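Local structure of putative hydrolase (Bacteroides ovatus, 4HBS) at residues Y237-A249 with E284-P298. The protein is a putative hydrolase built on a five-bladed beta-propeller, probably acting on glycosides, though its substrate is unknown. Residues are numbered along the deposited sequence; the frame is centred on the assembly and turned at random.
Sequences YLYTTSNYKVAVA and ENSTIIPLESACSMP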
loop_
_atom_site.group_PDB
_atom_site.type_symbol
_atom_site.label_atom_id
_atom_site.label_comp_id
_atom_site.label_asym_id
_atom_site.label_seq_id
_atom_site.Cartn_x
_atom_site.Cartn_y
_atom_site.Cartn_z
ATOM N N TYR A 237 12.556 -7.847 -7.207
ATOM C CA TYR A 237 12.819 -8.151 -5.804
ATOM C C TYR A 237 11.501 -8.099 -5.061
ATOM O O TYR A 237 10.688 -7.225 -5.334
ATOM C CB TYR A 237 13.880 -7.215 -5.223
ATOM C CG TYR A 237 15.245 -7.592 -5.752
ATOM C CD1 TYR A 237 15.664 -7.169 -7.009
ATOM C CD2 TYR A 237 16.034 -8.529 -5.091
ATOM C CE1 TYR A 237 16.859 -7.617 -7.566
ATOM C CE2 TYR A 237 17.234 -8.977 -5.634
ATOM C CZ TYR A 237 17.638 -8.530 -6.880
ATOM O OH TYR A 237 18.843 -8.939 -7.394
ATOM N N LEU A 238 11.250 -9.116 -4.216
ATOM C CA LEU A 238 10.017 -9.324 -3.455
ATOM C C LEU A 238 10.356 -9.296 -1.969
ATOM O O LEU A 238 11.161 -10.117 -1.536
ATOM C CB LEU A 238 9.423 -10.694 -3.841
ATOM C CG LEU A 238 9.441 -11.058 -5.318
ATOM C CD1 LEU A 238 9.466 -12.547 -5.486
ATOM C CD2 LEU A 238 8.276 -10.450 -6.026
ATOM N N TYR A 239 9.801 -8.349 -1.200
ATOM C CA TYR A 239 10.119 -8.223 0.225
ATOM C C TYR A 239 8.971 -8.648 1.112
ATOM O O TYR A 239 7.817 -8.707 0.679
ATOM C CB TYR A 239 10.481 -6.765 0.591
ATOM C CG TYR A 239 11.563 -6.188 -0.270
ATOM C CD1 TYR A 239 11.273 -5.659 -1.523
ATOM C CD2 TYR A 239 12.892 -6.247 0.120
ATOM C CE1 TYR A 239 12.282 -5.203 -2.367
ATOM C CE2 TYR A 239 13.911 -5.785 -0.710
ATOM C CZ TYR A 239 13.600 -5.259 -1.957
ATOM O OH TYR A 239 14.580 -4.812 -2.811
ATOM N N THR A 240 9.294 -8.879 2.387
ATOM C CA THR A 240 8.321 -9.208 3.425
ATOM C C THR A 240 8.945 -8.967 4.767
ATOM O O THR A 240 10.164 -8.783 4.851
ATOM C CB THR A 240 7.811 -10.671 3.307
ATOM O OG1 THR A 240 6.573 -10.799 4.041
ATOM C CG2 THR A 240 8.853 -11.720 3.765
ATOM N N THR A 241 8.114 -8.958 5.814
ATOM C CA THR A 241 8.567 -8.866 7.185
ATOM C C THR A 241 7.905 -9.947 7.990
ATOM O O THR A 241 6.831 -10.431 7.632
ATOM C CB THR A 241 8.319 -7.484 7.818
ATOM O OG1 THR A 241 6.967 -7.077 7.615
ATOM C CG2 THR A 241 9.278 -6.431 7.307
ATOM N N SER A 242 8.590 -10.360 9.050
ATOM C CA SER A 242 8.129 -11.338 10.032
ATOM C C SER A 242 8.710 -10.887 11.370
ATOM O O SER A 242 9.930 -10.866 11.497
ATOM C CB SER A 242 8.585 -12.745 9.648
ATOM O OG SER A 242 7.941 -13.736 10.436
ATOM N N ASN A 243 7.868 -10.423 12.318
ATOM C CA ASN A 243 8.331 -9.877 13.613
ATOM C C ASN A 243 9.330 -8.724 13.385
ATOM O O ASN A 243 10.414 -8.685 13.977
ATOM C CB ASN A 243 8.921 -10.960 14.524
ATOM C CG ASN A 243 7.865 -11.770 15.193
ATOM O OD1 ASN A 243 7.559 -11.558 16.373
ATOM N ND2 ASN A 243 7.261 -12.694 14.454
ATOM N N TYR A 244 8.944 -7.807 12.474
ATOM C CA TYR A 244 9.679 -6.604 12.093
ATOM C C TYR A 244 11.111 -6.870 11.545
ATOM O O TYR A 244 11.945 -5.964 11.564
ATOM C CB TYR A 244 9.712 -5.621 13.262
ATOM C CG TYR A 244 8.334 -5.282 13.776
ATOM C CD1 TYR A 244 7.527 -4.368 13.110
ATOM C CD2 TYR A 244 7.809 -5.920 14.895
ATOM C CE1 TYR A 244 6.238 -4.073 13.559
ATOM C CE2 TYR A 244 6.526 -5.630 15.361
ATOM C CZ TYR A 244 5.726 -4.733 14.666
ATOM O OH TYR A 244 4.463 -4.409 15.132
ATOM N N LYS A 245 11.362 -8.077 10.989
ATOM C CA LYS A 245 12.636 -8.439 10.352
ATOM C C LYS A 245 12.345 -8.495 8.885
ATOM O O LYS A 245 11.367 -9.134 8.518
ATOM C CB LYS A 245 13.170 -9.770 10.886
ATOM C CG LYS A 245 13.853 -9.601 12.234
ATOM C CD LYS A 245 13.719 -10.805 13.148
ATOM C CE LYS A 245 13.867 -10.427 14.601
ATOM N NZ LYS A 245 12.583 -9.938 15.190
ATOM N N VAL A 246 13.134 -7.785 8.041
ATOM C CA VAL A 246 12.884 -7.686 6.594
ATOM C C VAL A 246 13.642 -8.751 5.837
ATOM O O VAL A 246 14.867 -8.720 5.834
ATOM C CB VAL A 246 13.262 -6.290 6.044
ATOM C CG1 VAL A 246 12.931 -6.178 4.559
ATOM C CG2 VAL A 246 12.586 -5.179 6.834
ATOM N N ALA A 247 12.926 -9.668 5.161
ATOM C CA ALA A 247 13.523 -10.724 4.330
ATOM C C ALA A 247 13.230 -10.418 2.858
ATOM O O ALA A 247 12.274 -9.708 2.565
ATOM C CB ALA A 247 12.957 -12.077 4.723
ATOM N N VAL A 248 14.037 -10.946 1.945
ATOM C CA VAL A 248 13.874 -10.685 0.510
ATOM C C VAL A 248 13.969 -11.983 -0.339
ATOM O O VAL A 248 14.705 -12.921 -0.005
ATOM C CB VAL A 248 14.915 -9.630 0.031
ATOM C CG1 VAL A 248 16.347 -10.143 0.180
ATOM C CG2 VAL A 248 14.650 -9.181 -1.407
ATOM N N ALA A 249 13.196 -11.999 -1.438
ATOM C CA ALA A 249 13.182 -13.045 -2.461
ATOM C C ALA A 249 13.229 -12.355 -3.810
ATOM O O ALA A 249 13.113 -11.129 -3.844
ATOM C CB ALA A 249 11.932 -13.897 -2.339
ATOM N N GLU A 284 13.580 -14.965 9.415
ATOM C CA GLU A 284 13.875 -13.950 10.439
ATOM C C GLU A 284 15.393 -13.849 10.737
ATOM O O GLU A 284 15.888 -12.744 10.993
ATOM C CB GLU A 284 13.090 -14.242 11.721
ATOM C CG GLU A 284 11.609 -13.973 11.549
ATOM C CD GLU A 284 10.769 -14.135 12.798
ATOM O OE1 GLU A 284 11.257 -13.784 13.898
ATOM O OE2 GLU A 284 9.591 -14.541 12.667
ATOM N N ASN A 285 16.138 -14.980 10.657
ATOM C CA ASN A 285 17.608 -14.968 10.837
ATOM C C ASN A 285 18.302 -14.268 9.648
ATOM O O ASN A 285 19.443 -13.831 9.781
ATOM C CB ASN A 285 18.179 -16.402 10.974
ATOM C CG ASN A 285 17.671 -17.170 12.169
ATOM O OD1 ASN A 285 17.424 -16.605 13.243
ATOM N ND2 ASN A 285 17.528 -18.487 12.024
ATOM N N SER A 286 17.602 -14.191 8.485
ATOM C CA SER A 286 18.062 -13.588 7.230
ATOM C C SER A 286 17.562 -12.137 7.042
ATOM O O SER A 286 17.293 -11.727 5.908
ATOM C CB SER A 286 17.562 -14.437 6.063
ATOM O OG SER A 286 17.680 -15.812 6.371
ATOM N N THR A 287 17.399 -11.370 8.143
ATOM C CA THR A 287 16.952 -9.974 8.059
ATOM C C THR A 287 17.951 -9.152 7.205
ATOM O O THR A 287 19.163 -9.323 7.376
ATOM C CB THR A 287 16.759 -9.362 9.465
ATOM O OG1 THR A 287 16.163 -8.077 9.315
ATOM C CG2 THR A 287 18.059 -9.222 10.259
ATOM N N ILE A 288 17.455 -8.308 6.266
ATOM C CA ILE A 288 18.336 -7.499 5.417
ATOM C C ILE A 288 18.482 -6.054 5.955
ATOM O O ILE A 288 19.170 -5.267 5.327
ATOM C CB ILE A 288 17.946 -7.541 3.906
ATOM C CG1 ILE A 288 16.600 -6.858 3.592
ATOM C CG2 ILE A 288 17.960 -8.990 3.407
ATOM C CD1 ILE A 288 16.436 -6.511 2.173
ATOM N N ILE A 289 17.908 -5.738 7.132
ATOM C CA ILE A 289 18.058 -4.436 7.822
ATOM C C ILE A 289 18.927 -4.722 9.060
ATOM O O ILE A 289 19.185 -5.902 9.326
ATOM C CB ILE A 289 16.675 -3.804 8.177
ATOM C CG1 ILE A 289 15.767 -4.774 8.976
ATOM C CG2 ILE A 289 15.989 -3.363 6.920
ATOM C CD1 ILE A 289 14.640 -4.131 9.679
ATOM N N PRO A 290 19.390 -3.733 9.857
ATOM C CA PRO A 290 20.207 -4.085 11.041
ATOM C C PRO A 290 19.418 -4.906 12.072
ATOM O O PRO A 290 18.179 -4.883 12.084
ATOM C CB PRO A 290 20.638 -2.729 11.598
ATOM C CG PRO A 290 20.427 -1.762 10.478
ATOM C CD PRO A 290 19.244 -2.273 9.729
ATOM N N LEU A 291 20.138 -5.639 12.940
ATOM C CA LEU A 291 19.513 -6.506 13.966
ATOM C C LEU A 291 18.913 -5.671 15.121
ATOM O O LEU A 291 18.029 -6.136 15.852
ATOM C CB LEU A 291 20.536 -7.522 14.521
ATOM C CG LEU A 291 20.803 -8.754 13.642
ATOM C CD1 LEU A 291 21.348 -8.364 12.260
ATOM C CD2 LEU A 291 21.769 -9.711 14.330
ATOM N N GLU A 292 19.369 -4.419 15.221
ATOM C CA GLU A 292 18.965 -3.434 16.225
ATOM C C GLU A 292 17.830 -2.520 15.661
ATOM O O GLU A 292 17.409 -1.574 16.336
ATOM C CB GLU A 292 20.203 -2.595 16.696
ATOM C CG GLU A 292 21.296 -2.393 15.642
ATOM C CD GLU A 292 22.347 -1.343 15.926
ATOM O OE1 GLU A 292 22.413 -0.841 17.072
ATOM O OE2 GLU A 292 23.117 -1.029 14.987
ATOM N N SER A 293 17.325 -2.829 14.439
ATOM C CA SER A 293 16.261 -2.083 13.783
ATOM C C SER A 293 15.078 -2.955 13.564
ATOM O O SER A 293 15.200 -4.174 13.437
ATOM C CB SER A 293 16.731 -1.553 12.440
ATOM O OG SER A 293 17.755 -0.588 12.607
ATOM N N ALA A 294 13.926 -2.321 13.477
ATOM C CA ALA A 294 12.645 -2.968 13.252
ATOM C C ALA A 294 11.835 -2.087 12.356
ATOM O O ALA A 294 11.926 -0.865 12.473
ATOM C CB ALA A 294 11.940 -3.168 14.573
ATOM N N CYS A 295 11.119 -2.664 11.405
ATOM C CA CYS A 295 10.284 -1.869 10.514
ATOM C C CYS A 295 9.223 -2.755 9.855
ATOM O O CYS A 295 9.384 -3.976 9.816
ATOM C CB CYS A 295 11.141 -1.127 9.481
ATOM S SG CYS A 295 10.960 -1.715 7.777
ATOM N N SER A 296 8.143 -2.140 9.352
ATOM C CA SER A 296 7.060 -2.857 8.673
ATOM C C SER A 296 6.750 -2.204 7.322
ATOM O O SER A 296 6.935 -0.996 7.156
ATOM C CB SER A 296 5.809 -2.889 9.543
ATOM O OG SER A 296 5.284 -1.586 9.724
HETATM N N MSE A 297 6.256 -3.011 6.369
HETATM C CA MSE A 297 5.932 -2.578 5.012
HETATM C C MSE A 297 7.131 -1.842 4.387
HETATM O O MSE A 297 7.035 -0.658 4.074
HETATM C CB MSE A 297 4.638 -1.704 4.984
HETATM C CG MSE A 297 3.364 -2.516 4.881
HETATM SE SE MSE A 297 3.334 -3.656 3.314
HETATM C CE MSE A 297 1.987 -4.946 3.868
ATOM N N PRO A 298 8.289 -2.516 4.253
ATOM C CA PRO A 298 9.465 -1.844 3.681
ATOM C C PRO A 298 9.300 -1.623 2.189
ATOM O O PRO A 298 8.966 -2.563 1.478
ATOM C CB PRO A 298 10.590 -2.829 3.976
ATOM C CG PRO A 298 9.938 -4.142 3.962
ATOM C CD PRO A 298 8.588 -3.921 4.581
#
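The beta-hairpin 237-249, two antiparallel strands of one propeller blade joined by a type I' turn at Ser-242 to Lys-245, packs against the connection 284-298 that leads into the next blade's first strand, 298-303. Val-246 lies at the middle. Its backbone O accepts a hydrogen bond from Ile-288 N at 2.7 Å, almost in line with the carbonyl (168°), while its N bonds weakly to Thr-287 OG1. With CG1 anti to the backbone N (chi1 -177°), the valine splits its methyls: CG1 lies 3.7 Å from Pro-298 CG, the two side chains passing in opposite directions, and CG2 meets Ile-289 CD1 and Cys-295 SG. Ile-288 CD1 touches the Tyr-239 ring in plane at its edge; the phenol OH bonds to Pro-328 O. At the turn, Tyr-244 CB packs 3.6 Å from Ala-294 CB, and Ser-242 OG donates to Glu-284 OE2 at 2.9 Å, 34° out of the carboxylate plane. Glu-284 OE1 lies 4.3 Å from Lys-245 NZ, beyond a salt bridge. Replacing Glu-284 with an alanine would probably leave Ser-242 OG without this acceptor and the lysine without its nearby opposite charge. Backbone bonding and apolar packing thus hold the connection around Val-246, and the turn adds a serine-carboxylate bond.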